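Local structure of GXWXG domain-containing protein (4MVE) at residues R22-V25 with E26-D30; M111-K115 with Q116-D120; R123-N126 with D127-V131. The protein is of unknown function but combines GXWXG and DUF4334 family regions in a single chain built around a large antiparallel beta sheet. All blocks are in the same frame, centred on the assembly; numbering follows the deposited sequence.

Contact 1 of 3, residues R22-V25 with E26-D30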
loop_
_atom_site.group_PDB
_atom_site.type_symbol
_atom_site.label_atom_id
_atom_site.label_comp_id
_atom_site.label_asym_id
_atom_site.label_seq_id
_atom_site.Cartn_x
_atom_site.Cartn_y
_atom_site.Cartn_z
ATOM N N ARG A 22 6.525 3.465 12.919
ATOM C CA ARG A 22 7.329 3.176 11.726
ATOM C C ARG A 22 8.402 2.093 11.960
ATOM O O ARG A 22 8.464 1.139 11.182
ATOM C CB ARG A 22 7.992 4.473 11.210
ATOM C CG ARG A 22 8.515 4.363 9.778
ATOM C CD ARG A 22 9.627 5.370 9.522
ATOM N NE ARG A 22 10.878 4.930 10.144
ATOM C CZ ARG A 22 11.742 4.093 9.576
ATOM N NH1 ARG A 22 11.526 3.632 8.344
ATOM N NH2 ARG A 22 12.836 3.720 10.228
ATOM N N ALA A 23 9.241 2.261 13.009
ATOM C CA ALA A 23 10.322 1.339 13.389
ATOM C C ALA A 23 9.798 -0.088 13.648
ATOM O O ALA A 23 10.409 -1.040 13.185
ATOM C CB ALA A 23 11.069 1.859 14.626
ATOM N N THR A 24 8.666 -0.231 14.324
ATOM C CA THR A 24 8.097 -1.556 14.605
ATOM C C THR A 24 7.541 -2.219 13.303
ATOM O O THR A 24 7.699 -3.437 13.123
ATOM C CB THR A 24 7.019 -1.443 15.688
ATOM O OG1 THR A 24 7.573 -0.765 16.827
ATOM C CG2 THR A 24 6.452 -2.803 16.095
ATOM N N VAL A 25 6.902 -1.440 12.417
ATOM C CA VAL A 25 6.360 -2.006 11.175
ATOM C C VAL A 25 7.520 -2.475 10.282
ATOM O O VAL A 25 7.453 -3.566 9.705
ATOM C CB VAL A 25 5.387 -1.071 10.391
ATOM C CG1 VAL A 25 4.921 -1.760 9.095
ATOM C CG2 VAL A 25 4.172 -0.689 11.248
ATOM N N GLU A 26 8.570 -1.649 10.184
ATOM C CA GLU A 26 9.747 -1.925 9.386
ATOM C C GLU A 26 10.397 -3.231 9.824
ATOM O O GLU A 26 10.771 -4.021 8.955
ATOM C CB GLU A 26 10.734 -0.765 9.488
ATOM C CG GLU A 26 12.056 -1.017 8.791
ATOM C CD GLU A 26 12.691 0.266 8.312
ATOM O OE1 GLU A 26 12.179 0.846 7.326
ATOM O OE2 GLU A 26 13.624 0.749 8.993
ATOM N N GLU A 27 10.532 -3.464 11.156
ATOM C CA GLU A 27 11.119 -4.713 11.678
ATOM C C GLU A 27 10.289 -5.906 11.203
ATOM O O GLU A 27 10.833 -6.910 10.750
ATOM C CB GLU A 27 11.200 -4.724 13.228
ATOM C CG GLU A 27 12.240 -3.803 13.841
ATOM C CD GLU A 27 11.957 -3.312 15.256
ATOM O OE1 GLU A 27 11.007 -3.816 15.901
ATOM O OE2 GLU A 27 12.693 -2.408 15.717
ATOM N N LEU A 28 8.976 -5.764 11.258
ATOM C CA LEU A 28 8.085 -6.839 10.855
ATOM C C LEU A 28 8.063 -7.010 9.317
ATOM O O LEU A 28 8.128 -8.141 8.828
ATOM C CB LEU A 28 6.675 -6.609 11.435
ATOM C CG LEU A 28 6.570 -6.761 12.989
ATOM C CD1 LEU A 28 5.266 -6.155 13.526
ATOM C CD2 LEU A 28 6.641 -8.224 13.418
ATOM N N TYR A 29 8.062 -5.895 8.570
ATOM C CA TYR A 29 8.085 -5.899 7.119
ATOM C C TYR A 29 9.309 -6.632 6.555
ATOM O O TYR A 29 9.162 -7.440 5.628
ATOM C CB TYR A 29 8.050 -4.456 6.626
ATOM C CG TYR A 29 8.050 -4.291 5.117
ATOM C CD1 TYR A 29 9.237 -4.120 4.417
ATOM C CD2 TYR A 29 6.853 -4.201 4.408
ATOM C CE1 TYR A 29 9.240 -3.931 3.031
ATOM C CE2 TYR A 29 6.840 -3.951 3.037
ATOM C CZ TYR A 29 8.039 -3.854 2.350
ATOM O OH TYR A 29 8.024 -3.624 1.002
ATOM N N ASP A 30 10.504 -6.357 7.103
ATOM C CA ASP A 30 11.762 -6.957 6.636
ATOM C C ASP A 30 11.778 -8.497 6.743
ATOM O O ASP A 30 12.592 -9.123 6.090
ATOM C CB ASP A 30 12.964 -6.361 7.379
ATOM C CG ASP A 30 13.268 -4.908 7.007
ATOM O OD1 ASP A 30 12.761 -4.437 5.951
ATOM O OD2 ASP A 30 14.033 -4.254 7.748
#
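Arg22 and Glu26 form a salt bridge one helical turn apart, their side chains running alongside each other in the same direction. The main link is from Arg22 NH1 to Glu26 OE1 at 3.0 Å, and it is rather bent, with an N-H...O angle of 136°. A weak second bond joins Arg22 NH2 to Glu26 OE2 at 3.3 Å. The guanidinium and carboxylate planes stand 81° apart, so the two-pronged pairing is far from coplanar, and NH1 comes to OE1 from above the carboxylate plane. In both residues CG is anti to the backbone N; the bend at chi3 of Arg22 (76°) then turns the guanidinium along the helix to Glu26. OE1 has further partners in the hydroxyl of Tyr144 and the guanidinium of Arg104, so several groups fix this carboxylate, which probably stabilises its negative charge.

The backbone bonds are those of an alpha helix, here the short helix 22-29, in which each donor reaches back four residues. Glu26 N binds Arg22 O at 3.0 Å, Glu27 N binds Ala23 O at 3.2 Å, and Leu28 N binds Thr24 O at the same length. Tyr29 N to Val25 O is shorter, 2.7 Å.

Apolar contact along the helix is slight: Thr24 CG2 lies 4.4 Å from Leu28 CD1. Val25, Leu28 and Tyr29 pack against other parts of the fold: Leu28 on helix 5-16, Val25 on Tyr144, and Tyr29 on strand 129-136, its hydroxyl bonding the backbone oxygen of His121.

Contact 2 of 3, residues M111-K115 with Q116-D120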
loop_
_atom_site.group_PDB
_atom_site.type_symbol
_atom_site.label_atom_id
_atom_site.label_comp_id
_atom_site.label_asym_id
_atom_site.label_seq_id
_atom_site.Cartn_x
_atom_site.Cartn_y
_atom_site.Cartn_z
HETATM N N MSE A 111 4.176 -0.953 -6.806
HETATM C CA MSE A 111 3.402 -0.044 -7.656
HETATM C C MSE A 111 4.224 1.207 -7.936
HETATM O O MSE A 111 4.767 1.794 -7.020
HETATM C CB MSE A 111 2.077 0.322 -7.006
HETATM C CG MSE A 111 1.071 0.879 -7.983
HETATM SE SE MSE A 111 -0.311 1.835 -6.971
HETATM C CE MSE A 111 0.732 3.323 -6.342
ATOM N N ILE A 112 4.349 1.611 -9.196
ATOM C CA ILE A 112 5.110 2.832 -9.529
ATOM C C ILE A 112 4.124 3.884 -10.056
ATOM O O ILE A 112 3.442 3.598 -11.016
ATOM C CB ILE A 112 6.209 2.515 -10.585
ATOM C CG1 ILE A 112 7.144 1.369 -10.102
ATOM C CG2 ILE A 112 6.986 3.812 -11.018
ATOM C CD1 ILE A 112 8.306 0.997 -10.985
ATOM N N TYR A 113 4.086 5.098 -9.488
ATOM C CA TYR A 113 3.202 6.137 -10.056
ATOM C C TYR A 113 3.736 6.543 -11.409
ATOM O O TYR A 113 4.971 6.607 -11.598
ATOM C CB TYR A 113 3.112 7.370 -9.145
ATOM C CG TYR A 113 2.169 7.212 -7.966
ATOM C CD1 TYR A 113 2.521 6.444 -6.861
ATOM C CD2 TYR A 113 0.933 7.852 -7.948
ATOM C CE1 TYR A 113 1.666 6.331 -5.746
ATOM C CE2 TYR A 113 0.071 7.744 -6.851
ATOM C CZ TYR A 113 0.429 6.963 -5.761
ATOM O OH TYR A 113 -0.438 6.905 -4.683
ATOM N N ASP A 114 2.829 6.822 -12.338
ATOM C CA ASP A 114 3.217 7.278 -13.669
ATOM C C ASP A 114 3.794 8.668 -13.643
ATOM O O ASP A 114 4.665 8.979 -14.462
ATOM C CB ASP A 114 1.989 7.299 -14.616
ATOM C CG ASP A 114 1.438 5.928 -14.925
ATOM O OD1 ASP A 114 2.088 4.916 -14.531
ATOM O OD2 ASP A 114 0.392 5.853 -15.603
ATOM N N LYS A 115 3.237 9.550 -12.769
ATOM C CA LYS A 115 3.574 10.974 -12.840
ATOM C C LYS A 115 4.129 11.531 -11.545
ATOM O O LYS A 115 4.228 12.746 -11.415
ATOM C CB LYS A 115 2.313 11.769 -13.260
ATOM C CG LYS A 115 1.761 11.392 -14.628
ATOM C CD LYS A 115 2.094 12.442 -15.660
ATOM C CE LYS A 115 2.638 11.871 -16.952
ATOM N NZ LYS A 115 3.274 12.928 -17.790
ATOM N N GLN A 116 4.502 10.662 -10.603
ATOM C CA GLN A 116 4.999 11.045 -9.271
ATOM C C GLN A 116 6.161 10.165 -8.897
ATOM O O GLN A 116 6.105 8.976 -9.199
ATOM C CB GLN A 116 3.876 10.896 -8.198
ATOM C CG GLN A 116 2.528 11.550 -8.544
ATOM C CD GLN A 116 2.610 13.042 -8.753
ATOM O OE1 GLN A 116 3.510 13.723 -8.258
ATOM N NE2 GLN A 116 1.694 13.570 -9.541
ATOM N N PRO A 117 7.216 10.696 -8.235
ATOM C CA PRO A 117 8.385 9.841 -7.928
ATOM C C PRO A 117 8.096 9.002 -6.679
ATOM O O PRO A 117 8.727 9.195 -5.651
ATOM C CB PRO A 117 9.510 10.870 -7.715
ATOM C CG PRO A 117 8.792 12.098 -7.184
ATOM C CD PRO A 117 7.455 12.115 -7.849
ATOM N N ILE A 118 7.105 8.102 -6.767
ATOM C CA ILE A 118 6.649 7.279 -5.641
ATOM C C ILE A 118 6.550 5.824 -6.052
ATOM O O ILE A 118 5.891 5.501 -7.053
ATOM C CB ILE A 118 5.260 7.785 -5.115
ATOM C CG1 ILE A 118 5.297 9.277 -4.696
ATOM C CG2 ILE A 118 4.761 6.915 -3.955
ATOM C CD1 ILE A 118 3.936 9.996 -4.622
ATOM N N ILE A 119 7.182 4.941 -5.258
ATOM C CA ILE A 119 7.081 3.496 -5.478
ATOM C C ILE A 119 6.568 2.845 -4.197
ATOM O O ILE A 119 7.126 3.133 -3.145
ATOM C CB ILE A 119 8.446 2.885 -5.891
ATOM C CG1 ILE A 119 8.949 3.458 -7.217
ATOM C CG2 ILE A 119 8.371 1.332 -5.950
ATOM C CD1 ILE A 119 10.494 3.240 -7.363
ATOM N N ASP A 120 5.562 1.944 -4.280
ATOM C CA ASP A 120 5.043 1.180 -3.129
ATOM C C ASP A 120 5.469 -0.274 -3.270
ATOM O O ASP A 120 4.967 -0.968 -4.162
ATOM C CB ASP A 120 3.514 1.270 -2.996
ATOM C CG ASP A 120 2.936 2.677 -2.983
ATOM O OD1 ASP A 120 3.580 3.586 -2.404
ATOM O OD2 ASP A 120 1.814 2.854 -3.482
HETATM O O HOH W 1 0.162 5.080 -2.644
#
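With chi1 at -80°, Tyr113 has CG anti to its own carbonyl carbon, and the ring is carried across to Ile118. There Tyr113 CD1 meets Ile118 CB at 3.5 Å, and Ile118 CD1 lies over one ring face. The bend at chi3 of selenomethionine Met111 (69°) similarly turns its terminal methyl to Asp120, where CE comes within 3.1 Å of OD2, a close approach between a methyl and a carboxylate oxygen. The two side chains run alongside each other. A water in the plane of the Tyr113 ring bridges the polar ends of Tyr113 and Asp120: it donates to Asp120 OD2 and is hydrogen-bonded to Tyr113 OH at 2.8 Å. Lys67 adds a weak, long ion pair to the same carboxylate oxygen.

This is the end of the beta hairpin formed by strands 106-113 and 118-124. Met111 and Asp120 make a hydrogen-bonded antiparallel pair, with Met111 N to Asp120 O at 2.8 Å and Asp120 N to Met111 O at 2.9 Å. Ile112 and Ile119 form the next, non-hydrogen-bonded pair, and their side chains pack side by side on the other face of the sheet, CG1 to CG1 at 4.0 Å. Tyr113 N closes the ladder with a nearly straight bond to Ile118 O (174°).

Beyond it the chain reverses through Asp114 to Pro117, the last of which centres an inverse gamma turn. In this loop Gln116 CB rests 3.7 Å from Tyr113 CB, while its amide NE2 bonds the backbone oxygen of Leu93. Asp114 forms a salt bridge with Arg97 of strand 96-103.

Contact 3 of 3, residues R123-N126 with D127-V131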
loop_
_atom_site.group_PDB
_atom_site.type_symbol
_atom_site.label_atom_id
_atom_site.label_comp_id
_atom_site.label_asym_id
_atom_site.label_seq_id
_atom_site.Cartn_x
_atom_site.Cartn_y
_atom_site.Cartn_z
ATOM N N ARG A 123 4.774 -6.570 0.280
ATOM C CA ARG A 123 5.177 -7.859 0.847
ATOM C C ARG A 123 3.926 -8.550 1.354
ATOM O O ARG A 123 3.020 -7.888 1.818
ATOM C CB ARG A 123 6.218 -7.699 1.976
ATOM C CG ARG A 123 7.512 -7.015 1.595
ATOM C CD ARG A 123 8.602 -7.884 0.997
ATOM N NE ARG A 123 9.749 -7.033 0.649
ATOM C CZ ARG A 123 10.778 -6.785 1.457
ATOM N NH1 ARG A 123 10.856 -7.374 2.646
ATOM N NH2 ARG A 123 11.748 -5.965 1.073
ATOM N N ARG A 124 3.903 -9.868 1.328
ATOM C CA ARG A 124 2.765 -10.673 1.729
ATOM C C ARG A 124 2.602 -10.747 3.248
ATOM O O ARG A 124 3.557 -11.074 3.948
ATOM C CB ARG A 124 2.934 -12.121 1.168
ATOM C CG ARG A 124 1.738 -13.056 1.422
ATOM C CD ARG A 124 1.995 -14.461 0.888
ATOM N NE ARG A 124 0.839 -15.349 1.069
ATOM C CZ ARG A 124 0.634 -16.105 2.142
ATOM N NH1 ARG A 124 1.505 -16.098 3.144
ATOM N NH2 ARG A 124 -0.447 -16.863 2.228
ATOM N N VAL A 125 1.381 -10.533 3.731
ATOM C CA VAL A 125 0.973 -10.795 5.124
ATOM C C VAL A 125 0.266 -12.185 5.086
ATOM O O VAL A 125 0.672 -13.100 5.800
ATOM C CB VAL A 125 0.117 -9.683 5.782
ATOM C CG1 VAL A 125 -0.473 -10.147 7.129
ATOM C CG2 VAL A 125 0.936 -8.418 5.960
ATOM N N ASN A 126 -0.736 -12.348 4.175
ATOM C CA ASN A 126 -1.429 -13.609 3.862
ATOM C C ASN A 126 -2.004 -13.403 2.469
ATOM O O ASN A 126 -1.759 -12.347 1.905
ATOM C CB ASN A 126 -2.499 -13.990 4.929
ATOM C CG ASN A 126 -3.517 -12.897 5.156
ATOM O OD1 ASN A 126 -4.139 -12.394 4.211
ATOM N ND2 ASN A 126 -3.675 -12.472 6.408
ATOM N N ASP A 127 -2.795 -14.343 1.923
ATOM C CA ASP A 127 -3.360 -14.225 0.564
ATOM C C ASP A 127 -4.205 -12.952 0.326
ATOM O O ASP A 127 -4.334 -12.513 -0.821
ATOM C CB ASP A 127 -4.223 -15.457 0.256
ATOM C CG ASP A 127 -3.408 -16.730 0.118
ATOM O OD1 ASP A 127 -2.182 -16.629 -0.130
ATOM O OD2 ASP A 127 -3.989 -17.822 0.273
ATOM N N ASP A 128 -4.782 -12.378 1.407
ATOM C CA ASP A 128 -5.665 -11.228 1.289
ATOM C C ASP A 128 -5.144 -9.965 1.966
ATOM O O ASP A 128 -5.907 -9.004 2.094
ATOM C CB ASP A 128 -7.027 -11.602 1.883
ATOM C CG ASP A 128 -7.693 -12.743 1.152
ATOM O OD1 ASP A 128 -7.443 -12.894 -0.075
ATOM O OD2 ASP A 128 -8.435 -13.510 1.806
HETATM N N MSE A 129 -3.863 -9.955 2.394
HETATM C CA MSE A 129 -3.239 -8.808 3.068
HETATM C C MSE A 129 -1.792 -8.658 2.665
HETATM O O MSE A 129 -1.062 -9.644 2.611
HETATM C CB MSE A 129 -3.303 -8.922 4.600
HETATM C CG MSE A 129 -4.690 -8.874 5.173
HETATM SE SE MSE A 129 -4.564 -9.065 7.100
HETATM C CE MSE A 129 -6.429 -8.863 7.489
ATOM N N VAL A 130 -1.400 -7.433 2.369
ATOM C CA VAL A 130 -0.017 -7.026 2.044
ATOM C C VAL A 130 0.314 -5.784 2.829
ATOM O O VAL A 130 -0.589 -5.016 3.146
ATOM C CB VAL A 130 0.261 -6.765 0.529
ATOM C CG1 VAL A 130 -0.041 -7.980 -0.342
ATOM C CG2 VAL A 130 -0.442 -5.504 0.016
ATOM N N VAL A 131 1.615 -5.547 3.103
ATOM C CA VAL A 131 2.056 -4.289 3.695
ATOM C C VAL A 131 2.704 -3.554 2.522
ATOM O O VAL A 131 3.408 -4.189 1.757
ATOM C CB VAL A 131 3.000 -4.455 4.927
ATOM C CG1 VAL A 131 3.714 -3.144 5.262
ATOM C CG2 VAL A 131 2.218 -4.928 6.157
#
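The Arg124 guanidinium has Asn126 CA over the centre of one face, 3.6 Å above the plane, and the carboxylate of Asp127 at its edge. Arg124 NH2 gives Asp127 OD1 a nearly straight bond, 2.9 Å long with an N-H...O angle of 169°. The oxygen sits in the guanidinium plane, yet is itself met from above the carboxylate plane, the two planes being 70° apart. NE adds a weak bond to the same oxygen. An extended chain from CG to NE lets Arg124 lie beside Asp127 and arch over the backbone between them.

The Asn126 amide bonds within the turn. Its chi1 of 55° places CG between the backbone N and the carbonyl carbon, and from there OD1 accepts Asp128 N at 2.9 Å, in the carbonyl plane, closing an Asx turn. ND2 lies 3.6 Å from the selenium of selenomethionine Met129, whose side chain crosses that of Asn126. Asp128 turns to the C-terminal part of the chain, forming a salt bridge with Arg151.

Val125 packs across the hairpin, its CB 3.7 Å from Met129 CB and its CG2 equally far from Val131 CG2; helix 5-16 covers this side through Leu10, Ala11 and Ile14.

In the backbone, Arg123 and Val131 exchange two hydrogen bonds. Nearer the turn, Met129 O takes two donors, Val125 N at 2.8 Å and Asn126 N at 3.1 Å, both from the same face of its carbonyl plane. Met129 N returns a bond to Asn126 O. Two residues thus face one, shifting the register: a classic beta bulge beside the type I turn Asn126-Met129 that closes the hairpin of strands 118-124 and 129-136.

How the contacts relate
Along the chain, contact 1 comes first, on helix 22-29, followed much later by contacts 2 and 3 in close succession. Strand 118-124 is common to the last two: contact 2 closes the hairpin at its start and contact 3 the one at its end, on opposite sides of the chain's centre, their own centres about 20 Å apart. The helix of contact 1 packs against contact 3, about 14 Å away between centres, where Tyr29 CZ meets Arg123 CG at 3.3 Å and Tyr29 CD2 meets Val131 CG1 at 3.4 Å. Contacts 1 and 2 do not touch. The two consecutive hairpins thus supply three neighbouring strands of the antiparallel sheet, and the early helix lies against the second of them.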